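Cation-transporting ATPase, E1-E2 family protein (Streptococcus pneumoniae, PDB 4F2F) probably uses ATP hydrolysis to export copper(I) from the cell, with this cupredoxin-like domain binding the metal as two copper(I) ions. Local coordinates at residues N49-I61 / P64-T76. Residues are numbered along the deposited sequence; the frame is centred on the assembly and turned at random.
Sequences NCYKEILFEEEGI and PIGVDEEKVIRFT. With CU1 (copper (I) ion), chain B; CU1 (copper (I) ion), chain C.
Lys52 O meets two groups of the chain that returns to it: Ile65 N donates a hydrogen bond of 2.8 Å to Lys52 O, and the CA-H of Pro64 makes a softer contact with the same oxygen. Together they close the antiparallel pairing of Glu53 with Pro64, a non-hydrogen-bonded pair. Pro64 O takes a 2.6 Å bond from Lys71 NZ, an ammonium that also forms a salt bridge with Glu63. The short axes of strands 53-56 and 70-75 run nearly parallel (13°), and apolar side chains fill the gap. Ile54 lays CG1 and CD1 against Ile65 CG2, while its CG2 lies alongside Ile73 CG1. One face of the Phe56 ring receives Ile73 CG2, 4.3 Å from the ring centroid and displaced toward the rim; Phe85 and Tyr96 also meet this ring. Phe56 and Phe75 lie obliquely, planes at 56°, with Ile61 CD1 wedged against Phe75 CD1 and Ile73 CG2. Bent at chi2 (-65°), Glu59 sets CG over the centre of the Phe75 ring, 3.8 Å from its centroid, and stacks its carboxylate almost parallel to the ring; a water lies within hydrogen-bonding distance of Glu59 OE1 and Thr76 O. Phe56 O accepts from Glu59 N and Ile61 N on opposite faces, and Gly60 and Ile61 opposite Phe56 form a G1 beta bulge. Cys50 SG bridges two copper(I) ions; one also takes Cys50 O and Cys87, the other Met89 and Met91. Side chains of 53-56, paired with 81-87, and 70-75, paired with 38-44, pack between the layers of the cupredoxin beta-sandwich.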
loop_
_atom_site.group_PDB
_atom_site.type_symbol
_atom_site.label_atom_id
_atom_site.label_comp_id
_atom_site.label_asym_id
_atom_site.label_seq_id
_atom_site.Cartn_x
_atom_site.Cartn_y
_atom_site.Cartn_z
ATOM N N ASN A 49 -5.994 -16.967 1.937
ATOM C CA ASN A 49 -6.677 -16.212 0.893
ATOM C C ASN A 49 -7.305 -14.905 1.376
ATOM O O ASN A 49 -7.871 -14.155 0.580
ATOM C CB ASN A 49 -7.711 -17.070 0.162
ATOM C CG ASN A 49 -7.144 -17.727 -1.080
ATOM O OD1 ASN A 49 -6.017 -17.440 -1.489
ATOM N ND2 ASN A 49 -7.923 -18.611 -1.689
ATOM N N CYS A 50 -7.197 -14.620 2.670
ATOM C CA CYS A 50 -7.628 -13.322 3.173
ATOM C C CYS A 50 -6.821 -12.224 2.482
ATOM O O CYS A 50 -7.269 -11.083 2.374
ATOM C CB CYS A 50 -7.455 -13.245 4.694
ATOM S SG CYS A 50 -8.247 -11.825 5.484
ATOM N N TYR A 51 -5.640 -12.593 1.989
ATOM C CA TYR A 51 -4.716 -11.646 1.368
ATOM C C TYR A 51 -4.590 -11.825 -0.146
ATOM O O TYR A 51 -3.610 -11.374 -0.741
ATOM C CB TYR A 51 -3.326 -11.776 2.002
ATOM C CG TYR A 51 -3.297 -11.550 3.497
ATOM C CD1 TYR A 51 -2.959 -10.312 4.023
ATOM C CD2 TYR A 51 -3.600 -12.576 4.383
ATOM C CE1 TYR A 51 -2.926 -10.102 5.388
ATOM C CE2 TYR A 51 -3.569 -12.376 5.746
ATOM C CZ TYR A 51 -3.233 -11.137 6.245
ATOM O OH TYR A 51 -3.204 -10.934 7.608
ATOM N N LYS A 52 -5.572 -12.465 -0.776
ATOM C CA LYS A 52 -5.462 -12.768 -2.205
ATOM C C LYS A 52 -5.693 -11.552 -3.102
ATOM O O LYS A 52 -5.462 -11.618 -4.309
ATOM C CB LYS A 52 -6.409 -13.902 -2.609
ATOM C CG LYS A 52 -7.875 -13.507 -2.719
ATOM C CD LYS A 52 -8.718 -14.679 -3.209
ATOM C CE LYS A 52 -10.128 -14.233 -3.549
ATOM N NZ LYS A 52 -10.952 -15.366 -4.060
ATOM N N GLU A 53 -6.146 -10.450 -2.515
ATOM C CA GLU A 53 -6.384 -9.223 -3.270
ATOM C C GLU A 53 -5.900 -7.993 -2.512
ATOM O O GLU A 53 -5.832 -7.992 -1.283
ATOM C CB GLU A 53 -7.870 -9.089 -3.630
ATOM C CG GLU A 53 -8.324 -10.063 -4.710
ATOM C CD GLU A 53 -9.816 -10.326 -4.680
ATOM O OE1 GLU A 53 -10.524 -9.696 -3.866
ATOM O OE2 GLU A 53 -10.282 -11.175 -5.472
ATOM N N ILE A 54 -5.556 -6.957 -3.269
ATOM C CA ILE A 54 -5.127 -5.678 -2.722
ATOM C C ILE A 54 -6.110 -4.607 -3.172
ATOM O O ILE A 54 -6.373 -4.461 -4.369
ATOM C CB ILE A 54 -3.723 -5.299 -3.229
ATOM C CG1 ILE A 54 -2.726 -6.421 -2.932
ATOM C CG2 ILE A 54 -3.265 -3.977 -2.618
ATOM C CD1 ILE A 54 -1.443 -6.320 -3.730
ATOM N N LEU A 55 -6.650 -3.855 -2.220
ATOM C CA LEU A 55 -7.682 -2.870 -2.523
ATOM C C LEU A 55 -7.265 -1.451 -2.155
ATOM O O LEU A 55 -6.966 -1.162 -0.996
ATOM C CB LEU A 55 -8.991 -3.230 -1.804
ATOM C CG LEU A 55 -10.156 -2.243 -1.926
ATOM C CD1 LEU A 55 -10.616 -2.109 -3.370
ATOM C CD2 LEU A 55 -11.315 -2.663 -1.032
ATOM N N PHE A 56 -7.236 -0.581 -3.158
ATOM C CA PHE A 56 -7.111 0.858 -2.953
ATOM C C PHE A 56 -8.371 1.505 -3.523
ATOM O O PHE A 56 -8.380 1.973 -4.660
ATOM C CB PHE A 56 -5.869 1.405 -3.668
ATOM C CG PHE A 56 -4.571 1.154 -2.937
ATOM C CD1 PHE A 56 -3.861 2.210 -2.386
ATOM C CD2 PHE A 56 -4.050 -0.126 -2.817
ATOM C CE1 PHE A 56 -2.665 1.996 -1.719
ATOM C CE2 PHE A 56 -2.852 -0.348 -2.151
ATOM C CZ PHE A 56 -2.159 0.715 -1.603
ATOM N N GLU A 57 -9.436 1.513 -2.727
ATOM C CA GLU A 57 -10.766 1.879 -3.203
ATOM C C GLU A 57 -10.814 3.266 -3.838
ATOM O O GLU A 57 -11.476 3.468 -4.856
ATOM C CB GLU A 57 -11.780 1.800 -2.056
ATOM C CG GLU A 57 -13.236 1.907 -2.483
ATOM C CD GLU A 57 -13.861 0.556 -2.773
ATOM O OE1 GLU A 57 -14.023 -0.242 -1.824
ATOM O OE2 GLU A 57 -14.182 0.287 -3.950
ATOM N N GLU A 58 -10.111 4.219 -3.239
ATOM C CA GLU A 58 -10.184 5.603 -3.687
ATOM C C GLU A 58 -9.416 5.837 -4.983
ATOM O O GLU A 58 -9.556 6.883 -5.613
ATOM C CB GLU A 58 -9.683 6.533 -2.588
ATOM C CG GLU A 58 -10.295 6.220 -1.240
ATOM C CD GLU A 58 -9.717 7.057 -0.129
ATOM O OE1 GLU A 58 -9.525 8.273 -0.341
ATOM O OE2 GLU A 58 -9.451 6.500 0.956
ATOM N N GLU A 59 -8.606 4.860 -5.376
ATOM C CA GLU A 59 -7.880 4.923 -6.637
ATOM C C GLU A 59 -8.505 3.986 -7.665
ATOM O O GLU A 59 -8.036 3.895 -8.797
ATOM C CB GLU A 59 -6.404 4.579 -6.422
ATOM C CG GLU A 59 -5.660 5.581 -5.559
ATOM C CD GLU A 59 -5.559 6.948 -6.210
ATOM O OE1 GLU A 59 -5.570 7.019 -7.457
ATOM O OE2 GLU A 59 -5.473 7.955 -5.476
ATOM N N GLY A 60 -9.568 3.294 -7.263
ATOM C CA GLY A 60 -10.253 2.363 -8.141
ATOM C C GLY A 60 -9.408 1.141 -8.443
ATOM O O GLY A 60 -9.577 0.489 -9.476
ATOM N N ILE A 61 -8.492 0.832 -7.533
ATOM C CA ILE A 61 -7.566 -0.277 -7.720
ATOM C C ILE A 61 -8.001 -1.508 -6.930
ATOM O O ILE A 61 -8.279 -1.429 -5.733
ATOM C CB ILE A 61 -6.130 0.119 -7.323
ATOM C CG1 ILE A 61 -5.591 1.172 -8.296
ATOM C CG2 ILE A 61 -5.214 -1.103 -7.293
ATOM C CD1 ILE A 61 -4.250 1.752 -7.901
ATOM N N PRO A 64 -5.389 -8.743 -7.875
ATOM C CA PRO A 64 -5.117 -10.053 -7.280
ATOM C C PRO A 64 -3.627 -10.222 -7.016
ATOM O O PRO A 64 -2.799 -9.605 -7.694
ATOM C CB PRO A 64 -5.570 -11.030 -8.367
ATOM C CG PRO A 64 -5.380 -10.274 -9.641
ATOM C CD PRO A 64 -5.687 -8.833 -9.317
ATOM N N ILE A 65 -3.288 -11.041 -6.028
ATOM C CA ILE A 65 -1.894 -11.352 -5.757
ATOM C C ILE A 65 -1.778 -12.787 -5.254
ATOM O O ILE A 65 -2.468 -13.185 -4.314
ATOM C CB ILE A 65 -1.256 -10.338 -4.766
ATOM C CG1 ILE A 65 0.234 -10.639 -4.565
ATOM C CG2 ILE A 65 -2.008 -10.312 -3.442
ATOM C CD1 ILE A 65 0.960 -9.598 -3.732
ATOM N N GLY A 66 -0.917 -13.561 -5.905
ATOM C CA GLY A 66 -0.768 -14.970 -5.595
ATOM C C GLY A 66 0.187 -15.212 -4.446
ATOM O O GLY A 66 0.936 -14.320 -4.046
ATOM N N VAL A 67 0.158 -16.428 -3.913
ATOM C CA VAL A 67 1.049 -16.808 -2.828
ATOM C C VAL A 67 2.505 -16.622 -3.242
ATOM O O VAL A 67 2.926 -17.095 -4.299
ATOM C CB VAL A 67 0.822 -18.270 -2.407
ATOM C CG1 VAL A 67 1.588 -18.582 -1.130
ATOM C CG2 VAL A 67 -0.662 -18.541 -2.222
ATOM N N ASP A 68 3.263 -15.921 -2.402
ATOM C CA ASP A 68 4.684 -15.668 -2.642
ATOM C C ASP A 68 4.950 -14.818 -3.882
ATOM O O ASP A 68 6.074 -14.780 -4.381
ATOM C CB ASP A 68 5.469 -16.981 -2.731
ATOM C CG ASP A 68 5.454 -17.756 -1.429
ATOM O OD1 ASP A 68 5.189 -17.146 -0.371
ATOM O OD2 ASP A 68 5.714 -18.976 -1.464
ATOM N N GLU A 69 3.923 -14.134 -4.373
ATOM C CA GLU A 69 4.098 -13.227 -5.500
ATOM C C GLU A 69 4.265 -11.790 -5.014
ATOM O O GLU A 69 3.909 -11.461 -3.881
ATOM C CB GLU A 69 2.917 -13.322 -6.474
ATOM C CG GLU A 69 3.108 -12.509 -7.751
ATOM C CD GLU A 69 1.877 -12.494 -8.641
ATOM O OE1 GLU A 69 0.767 -12.781 -8.144
ATOM O OE2 GLU A 69 2.023 -12.190 -9.843
ATOM N N GLU A 70 4.830 -10.948 -5.875
ATOM C CA GLU A 70 4.939 -9.518 -5.617
ATOM C C GLU A 70 4.183 -8.752 -6.693
ATOM O O GLU A 70 4.354 -9.012 -7.882
ATOM C CB GLU A 70 6.406 -9.077 -5.595
ATOM C CG GLU A 70 7.167 -9.441 -4.332
ATOM C CD GLU A 70 8.511 -8.750 -4.257
ATOM O OE1 GLU A 70 8.923 -8.154 -5.275
ATOM O OE2 GLU A 70 9.152 -8.795 -3.185
ATOM N N LYS A 71 3.335 -7.822 -6.269
ATOM C CA LYS A 71 2.575 -6.990 -7.195
ATOM C C LYS A 71 2.880 -5.524 -6.914
ATOM O O LYS A 71 2.879 -5.099 -5.758
ATOM C CB LYS A 71 1.068 -7.247 -7.048
ATOM C CG LYS A 71 0.527 -8.460 -7.808
ATOM C CD LYS A 71 0.443 -8.177 -9.304
ATOM C CE LYS A 71 -0.091 -9.369 -10.089
ATOM N NZ LYS A 71 -1.562 -9.542 -9.965
ATOM N N VAL A 72 3.153 -4.756 -7.965
ATOM C CA VAL A 72 3.398 -3.330 -7.813
ATOM C C VAL A 72 2.111 -2.552 -8.049
ATOM O O VAL A 72 1.543 -2.598 -9.140
ATOM C CB VAL A 72 4.480 -2.830 -8.792
ATOM C CG1 VAL A 72 4.736 -1.339 -8.593
ATOM C CG2 VAL A 72 5.766 -3.620 -8.615
ATOM N N ILE A 73 1.652 -1.843 -7.023
ATOM C CA ILE A 73 0.487 -0.979 -7.157
ATOM C C ILE A 73 0.949 0.419 -7.550
ATOM O O ILE A 73 1.715 1.050 -6.820
ATOM C CB ILE A 73 -0.312 -0.908 -5.843
ATOM C CG1 ILE A 73 -0.742 -2.309 -5.402
ATOM C CG2 ILE A 73 -1.515 0.011 -6.002
ATOM C CD1 ILE A 73 -1.680 -3.004 -6.369
ATOM N N ARG A 74 0.495 0.898 -8.704
ATOM C CA ARG A 74 0.966 2.182 -9.217
ATOM C C ARG A 74 -0.134 3.230 -9.344
ATOM O O ARG A 74 -1.183 2.989 -9.940
ATOM C CB ARG A 74 1.653 2.009 -10.572
ATOM C CG ARG A 74 2.958 1.241 -10.517
ATOM C CD ARG A 74 3.671 1.317 -11.855
ATOM N NE ARG A 74 3.833 2.700 -12.292
ATOM C CZ ARG A 74 3.408 3.176 -13.459
ATOM N NH1 ARG A 74 2.800 2.377 -14.325
ATOM N NH2 ARG A 74 3.600 4.451 -13.761
ATOM N N PHE A 75 0.124 4.399 -8.772
ATOM C CA PHE A 75 -0.730 5.561 -8.968
ATOM C C PHE A 75 0.005 6.827 -8.549
ATOM O O PHE A 75 1.032 6.766 -7.872
ATOM C CB PHE A 75 -2.072 5.407 -8.230
ATOM C CG PHE A 75 -1.957 5.347 -6.725
ATOM C CD1 PHE A 75 -1.777 4.135 -6.072
ATOM C CD2 PHE A 75 -2.066 6.499 -5.963
ATOM C CE1 PHE A 75 -1.687 4.079 -4.689
ATOM C CE2 PHE A 75 -1.977 6.452 -4.584
ATOM C CZ PHE A 75 -1.787 5.241 -3.945
ATOM N N THR A 76 -0.508 7.973 -8.979
ATOM C CA THR A 76 0.042 9.250 -8.560
ATOM C C THR A 76 -0.954 9.912 -7.618
ATOM O O THR A 76 -2.008 10.377 -8.051
ATOM C CB THR A 76 0.325 10.167 -9.765
ATOM O OG1 THR A 76 1.203 9.497 -10.679
ATOM C CG2 THR A 76 0.971 11.472 -9.313
HETATM CU CU CU1 B . -8.164 -10.139 4.135
HETATM CU CU CU1 C . -10.421 -12.206 5.189
HETATM O O HOH W 1 -5.152 10.340 -6.613
HETATM O O HOH W 2 -4.201 8.798 -9.214
#